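Side-chain contact in nickel-dependent hydrogenase large subunit (Allochromatium vinosum, PDB 3MYR), which forms the large subunit of a heterodimeric [NiFe] hydrogenase, which oxidises molecular hydrogen at a nickel-iron centre and probably recycles the gas made by nitrogenase: residues D553-I556 and A557-V560. Residues are numbered along the deposited sequence; the frame is centred on the assembly and turned at random.
Sequences DPCI and ACAV. With NFV (Ni-Fe oxidized active center), chain N.
At the flat peptide carbonyl of Ile556, Val560 N approaches Ile556 O from above the carbonyl plane, 35° out of it, at 3.0 Å. Cys555 O, one residue earlier, takes Ala559 N at 3.0 Å with a smaller tilt, and Ala559 CB rests against the same oxygen at 3.4 Å. These two i to i+4 bonds define the first turn of the short C-terminal helix 556-560, which starts within the Cys-x-x-Cys motif of Cys555 and Cys558. Cys555 is its N-cap: Cys558 N donates to Cys555 SG over 3.5 Å, and the nearly straight N-H...S angle of 162° supports a genuine capping bond. The torsion of Cys555 sets SG anti to the backbone N (chi1 179°), where it meets this N-H and also binds nickel at 2.2 Å. One sulfur therefore serves both cap and metal. Cys61 SG binds the same nickel, while Cys64 SG joins Cys558 SG at the iron, so the motif supplies half of the four cysteines holding the centre. Beyond the cap, Ile556 carries CG2 anti to its own N, and the branch meets CG2 of Val560 at 3.8 Å as the two side chains cross obliquely. All six touching residues are buried; Leu376 covers Ala559 and Val560, and Glu14 receives Ala557 N. In the preceding loop, Asp553 forms a salt bridge with Arg487, a residue of the active-centre pocket. Cys558 SG binds iron at 2.4 Å and also approaches nickel to 2.6 Å, distances consistent with a thiolate bridging both metals.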
ATOM      1  N   ASP B 553      -9.677  -4.077   4.121  1.00 22.02           N
ATOM      2  CA  ASP B 553      -8.509  -3.780   3.287  1.00 22.57           C
ATOM      3  C   ASP B 553      -7.250  -3.701   4.204  1.00 21.70           C
ATOM      4  O   ASP B 553      -6.585  -2.674   4.261  1.00 21.84           O
ATOM      5  CB  ASP B 553      -8.782  -2.421   2.570  1.00 22.02           C
ATOM      6  CG  ASP B 553      -7.782  -2.087   1.435  1.00 24.14           C
ATOM      7  OD1 ASP B 553      -7.931  -0.962   0.869  1.00 24.80           O
ATOM      8  OD2 ASP B 553      -6.809  -2.847   1.168  1.00 19.98           O
ATOM      9  N   PRO B 554      -6.923  -4.778   4.936  1.00 20.33           N
ATOM     10  CA  PRO B 554      -5.800  -4.696   5.901  1.00 19.67           C
ATOM     11  C   PRO B 554      -4.450  -4.397   5.245  1.00 19.48           C
ATOM     12  O   PRO B 554      -4.163  -4.868   4.148  1.00 19.32           O
ATOM     13  CB  PRO B 554      -5.732  -6.101   6.519  1.00 20.89           C
ATOM     14  CG  PRO B 554      -7.100  -6.746   6.228  1.00 20.21           C
ATOM     15  CD  PRO B 554      -7.588  -6.094   4.959  1.00 19.70           C
ATOM     16  N   CYS B 555      -3.608  -3.653   5.949  1.00 19.28           N
ATOM     17  CA  CYS B 555      -2.247  -3.430   5.524  1.00 18.73           C
ATOM     18  C   CYS B 555      -1.384  -3.449   6.784  1.00 18.13           C
ATOM     19  O   CYS B 555      -1.481  -2.552   7.624  1.00 16.56           O
ATOM     20  CB  CYS B 555      -2.146  -2.084   4.795  1.00 18.22           C
ATOM     21  SG  CYS B 555      -0.391  -1.833   4.294  1.00 24.39           S
ATOM     22  N   ILE B 556      -0.582  -4.504   6.957  1.00 18.36           N
ATOM     23  CA  ILE B 556       0.102  -4.727   8.261  1.00 18.23           C
ATOM     24  C   ILE B 556       1.450  -4.014   8.226  1.00 19.23           C
ATOM     25  O   ILE B 556       2.028  -3.686   9.267  1.00 17.24           O
ATOM     26  CB  ILE B 556       0.267  -6.234   8.588  1.00 17.86           C
ATOM     27  CG1 ILE B 556      -1.136  -6.956   8.688  1.00 17.92           C
ATOM     28  CG2 ILE B 556       1.003  -6.409   9.886  1.00 19.59           C
ATOM     29  CD1 ILE B 556      -2.313  -6.168   9.306  1.00 15.20           C
ATOM     30  N   ALA B 557       1.965  -3.761   7.030  1.00 17.22           N
ATOM     31  CA  ALA B 557       3.188  -2.940   6.993  1.00 17.67           C
ATOM     32  C   ALA B 557       2.771  -1.539   7.472  1.00 19.79           C
ATOM     33  O   ALA B 557       3.426  -0.958   8.353  1.00 20.26           O
ATOM     34  CB  ALA B 557       3.760  -2.859   5.511  1.00 16.21           C
ATOM     35  N   CYS B 558       1.642  -1.011   6.981  1.00 16.10           N
ATOM     36  CA  CYS B 558       1.161   0.239   7.579  1.00 17.72           C
ATOM     37  C   CYS B 558       0.896   0.115   9.077  1.00 19.41           C
ATOM     38  O   CYS B 558       1.246   1.008   9.856  1.00 19.98           O
ATOM     39  CB  CYS B 558      -0.166   0.631   6.948  1.00 16.84           C
ATOM     40  SG  CYS B 558       0.036   1.654   5.519  1.00 20.10           S
ATOM     41  N   ALA B 559       0.194  -0.963   9.475  1.00 17.56           N
ATOM     42  CA  ALA B 559      -0.322  -1.024  10.851  1.00 19.88           C
ATOM     43  C   ALA B 559       0.838  -1.022  11.889  1.00 19.52           C
ATOM     44  O   ALA B 559       0.673  -0.535  13.020  1.00 20.33           O
ATOM     45  CB  ALA B 559      -1.185  -2.327  11.051  1.00 17.38           C
ATOM     46  N   VAL B 560       1.912  -1.729  11.551  1.00 18.17           N
ATOM     47  CA  VAL B 560       3.025  -1.925  12.465  1.00 18.17           C
ATOM     48  C   VAL B 560       4.194  -0.955  12.183  1.00 20.73           C
ATOM     49  O   VAL B 560       4.774  -0.422  13.127  1.00 22.46           O
ATOM     50  CB  VAL B 560       3.586  -3.355  12.366  1.00 19.64           C
ATOM     51  CG1 VAL B 560       4.850  -3.526  13.305  1.00 14.61           C
ATOM     52  CG2 VAL B 560       2.462  -4.345  12.657  1.00 15.34           C
TER
HETATM   53 FE   NFV N2005      -1.976   2.440   4.602  1.00 16.26          FE
HETATM   54 NI   NFV N2005      -0.397   0.202   3.347  1.00 22.31          NI
HETATM   55  C1  NFV N2005      -1.872   3.814   5.364  1.00 19.51           C
HETATM   56  O1  NFV N2005      -1.858   4.904   5.952  1.00 13.88           O
HETATM   57  C2  NFV N2005      -3.552   3.083   3.743  1.00 13.93           C
HETATM   58  N2  NFV N2005      -4.521   3.507   3.210  1.00 15.96           N
HETATM   59  C3  NFV N2005      -2.964   1.634   5.990  1.00 20.92           C
HETATM   60  N3  NFV N2005      -3.553   1.129   6.867  1.00 16.89           N
HETATM   61  O4  NFV N2005      -2.183   0.755   3.570  1.00 19.96           O